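PDB 3CBW: mannan endo-1,4-beta-mannosidase from Bacillus subtilis, which hydrolyses internal beta-1,4 linkages of mannan, galactomannan and glucomannan and takes part in the breakdown of glucomannan. Local coordinates for residues Val26-Trp29 against Leu30-Pro34. The protein carries 3 engineered substitutions. Residues are numbered along the deposited sequence; the frame is centred on the assembly and turned at random.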
ATOM      1  N   VAL A  26      -2.422  -4.539 -16.141  1.00  9.56           N
ATOM      2  CA  VAL A  26      -3.119  -4.249 -14.898  1.00  9.76           C
ATOM      3  C   VAL A  26      -3.065  -2.754 -14.583  1.00  9.20           C
ATOM      4  O   VAL A  26      -4.072  -2.174 -14.172  1.00  9.25           O
ATOM      5  CB  VAL A  26      -2.549  -5.096 -13.739  1.00 10.05           C
ATOM      6  CG1 VAL A  26      -2.982  -4.561 -12.369  1.00 11.61           C
ATOM      7  CG2 VAL A  26      -2.965  -6.548 -13.917  1.00 11.68           C
ATOM      8  N   MET A  27      -1.914  -2.115 -14.788  1.00  9.06           N
ATOM      9  CA  MET A  27      -1.818  -0.695 -14.477  1.00  9.11           C
ATOM     10  C   MET A  27      -2.769   0.128 -15.348  1.00  8.78           C
ATOM     11  O   MET A  27      -3.466   1.020 -14.852  1.00  8.86           O
ATOM     12  CB  MET A  27      -0.380  -0.191 -14.651  1.00  9.86           C
ATOM     13  CG  MET A  27      -0.197   1.247 -14.189  1.00 10.55           C
ATOM     14  SD  MET A  27      -0.473   1.513 -12.387  1.00  8.23           S
ATOM     15  CE  MET A  27      -1.685   2.860 -12.446  1.00 11.82           C
ATOM     16  N   ASN A  28      -2.789  -0.144 -16.651  1.00  8.95           N
ATOM     17  CA  ASN A  28      -3.689   0.577 -17.534  1.00  9.15           C
ATOM     18  C   ASN A  28      -5.152   0.325 -17.164  1.00  9.04           C
ATOM     19  O   ASN A  28      -5.989   1.237 -17.183  1.00  9.21           O
ATOM     20  CB  ASN A  28      -3.430   0.207 -19.001  1.00  9.52           C
ATOM     21  CG  ASN A  28      -4.158   1.128 -19.953  1.00  9.74           C
ATOM     22  OD1 ASN A  28      -4.115   2.340 -19.792  1.00 11.15           O
ATOM     23  ND2 ASN A  28      -4.833   0.559 -20.937  1.00 12.89           N
ATOM     24  N   TRP A  29      -5.471  -0.925 -16.853  1.00  8.77           N
ATOM     25  CA  TRP A  29      -6.817  -1.295 -16.438  1.00  8.75           C
ATOM     26  C   TRP A  29      -7.230  -0.559 -15.155  1.00  8.87           C
ATOM     27  O   TRP A  29      -8.314   0.025 -15.086  1.00  8.61           O
ATOM     28  CB  TRP A  29      -6.882  -2.810 -16.288  1.00  9.19           C
ATOM     29  CG  TRP A  29      -8.215  -3.371 -15.919  1.00  9.20           C
ATOM     30  CD1 TRP A  29      -9.224  -3.738 -16.769  1.00  9.64           C
ATOM     31  CD2 TRP A  29      -8.676  -3.673 -14.598  1.00  8.74           C
ATOM     32  NE1 TRP A  29     -10.281  -4.239 -16.051  1.00  9.44           N
ATOM     33  CE2 TRP A  29      -9.964  -4.227 -14.719  1.00  8.91           C
ATOM     34  CE3 TRP A  29      -8.108  -3.552 -13.317  1.00  8.28           C
ATOM     35  CZ2 TRP A  29     -10.716  -4.616 -13.612  1.00  9.71           C
ATOM     36  CZ3 TRP A  29      -8.843  -3.953 -12.221  1.00  9.53           C
ATOM     37  CH2 TRP A  29     -10.136  -4.479 -12.373  1.00  9.90           C
ATOM     38  N   LEU A  30      -6.359  -0.555 -14.148  1.00  8.46           N
ATOM     39  CA  LEU A  30      -6.649   0.143 -12.890  1.00  8.39           C
ATOM     40  C   LEU A  30      -6.920   1.630 -13.139  1.00  8.28           C
ATOM     41  O   LEU A  30      -7.888   2.183 -12.613  1.00  8.89           O
ATOM     42  CB  LEU A  30      -5.487  -0.012 -11.894  1.00  8.08           C
ATOM     43  CG  LEU A  30      -5.319  -1.378 -11.222  1.00  8.51           C
ATOM     44  CD1 LEU A  30      -3.987  -1.392 -10.479  1.00 10.42           C
ATOM     45  CD2 LEU A  30      -6.471  -1.695 -10.265  1.00  9.58           C
ATOM     46  N   ALA A  31      -6.082   2.260 -13.958  1.00  8.58           N
ATOM     47  CA  ALA A  31      -6.165   3.693 -14.143  1.00  8.59           C
ATOM     48  C   ALA A  31      -7.481   4.109 -14.785  1.00  8.89           C
ATOM     49  O   ALA A  31      -7.962   5.228 -14.572  1.00  9.54           O
ATOM     50  CB  ALA A  31      -5.015   4.175 -14.985  1.00  9.05           C
ATOM     51  N   HIS A  32      -8.065   3.210 -15.572  1.00  9.01           N
ATOM     52  CA  HIS A  32      -9.303   3.523 -16.289  1.00  9.56           C
ATOM     53  C   HIS A  32     -10.591   3.200 -15.530  1.00  9.76           C
ATOM     54  O   HIS A  32     -11.688   3.495 -16.026  1.00  9.99           O
ATOM     55  CB  HIS A  32      -9.324   2.829 -17.651  1.00  9.79           C
ATOM     56  CG  HIS A  32      -8.444   3.474 -18.671  1.00 10.21           C
ATOM     57  ND1 HIS A  32      -7.088   3.250 -18.736  1.00 10.54           N
ATOM     58  CD2 HIS A  32      -8.738   4.320 -19.687  1.00 11.99           C
ATOM     59  CE1 HIS A  32      -6.580   3.939 -19.743  1.00 11.16           C
ATOM     60  NE2 HIS A  32      -7.562   4.596 -20.336  1.00 13.11           N
ATOM     61  N   LEU A  33     -10.490   2.617 -14.337  1.00  9.04           N
ATOM     62  CA  LEU A  33     -11.693   2.239 -13.596  1.00  9.23           C
ATOM     63  C   LEU A  33     -12.697   3.382 -13.372  1.00  9.21           C
ATOM     64  O   LEU A  33     -13.899   3.144 -13.492  1.00  9.69           O
ATOM     65  CB  LEU A  33     -11.335   1.567 -12.266  1.00  9.18           C
ATOM     66  CG  LEU A  33     -10.731   0.162 -12.408  1.00  9.13           C
ATOM     67  CD1 LEU A  33     -10.164  -0.299 -11.082  1.00  9.48           C
ATOM     68  CD2 LEU A  33     -11.759  -0.858 -12.942  1.00 10.27           C
ATOM     69  N   PRO A  34     -12.234   4.608 -13.035  1.00  9.35           N
ATOM     70  CA  PRO A  34     -13.235   5.663 -12.774  1.00 10.44           C
ATOM     71  C   PRO A  34     -14.074   6.091 -13.981  1.00 11.18           C
ATOM     72  O   PRO A  34     -15.031   6.848 -13.815  1.00 12.02           O
ATOM     73  CB  PRO A  34     -12.379   6.833 -12.272  1.00 10.75           C
ATOM     74  CG  PRO A  34     -11.124   6.177 -11.739  1.00 10.50           C
ATOM     75  CD  PRO A  34     -10.872   5.102 -12.757  1.00  9.78           C
TER
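Leu33 lays its CD2 methyl over one face of the Trp29 indole, one helical turn earlier: the methyl carbon stands 4.0 Å from the centroid of the six-membered ring, a CH-pi contact. Its approach is 14° off the ring normal. The same ring meets Leu30 as well, whose CD2 touches CZ3 of Trp29 at 3.8 Å, and the two leucines thus share the benzo half of the indole. CG of Trp29 is anti to the backbone N (chi1 -178°) and beside the carbonyl carbon, which carries the indole toward the following turn, where Leu30 and Leu33 meet it. The other methyl of Leu30, CD1, packs alongside CG1 of Val26, the two side chains pointing the same way.

The backbone keeps the helical bonds Leu30 N to Val26 O and Ala31 N to Met27 O. The last turn differs: Asn28 O takes two donors from His32, the ring ND1 at 2.8 Å and the backbone N, arriving from opposite faces of the carbonyl plane. The bond from His32 N to Asn28 O is longer, 3.3 Å, while the ND1 bond is fairly straight and lies close to the imidazole plane. As NE2 is hydrogen-bonded to Glu345 OE1, the ring is held at both nitrogens; a leucine in its place would probably cost Glu345 OE1 this partner and leave Asn28 O, of the two His32 bonds, just the longer one from the backbone N. The Asn28 amide stands 79° from the imidazole plane, its OD1 hydrogen-bonded to Val12 N.

This end of helix 21-32 lies away from the catalytic and substrate-binding residues, against the parallel barrel of this glycosyl hydrolase family 26 enzyme: Trp29, Leu30 and Leu33 touch Leu42 of strand 41-49, Leu30 also meets Ile302 of strand 301-306, and Val26 and Met27 rest on Ile221 of strand 220-224.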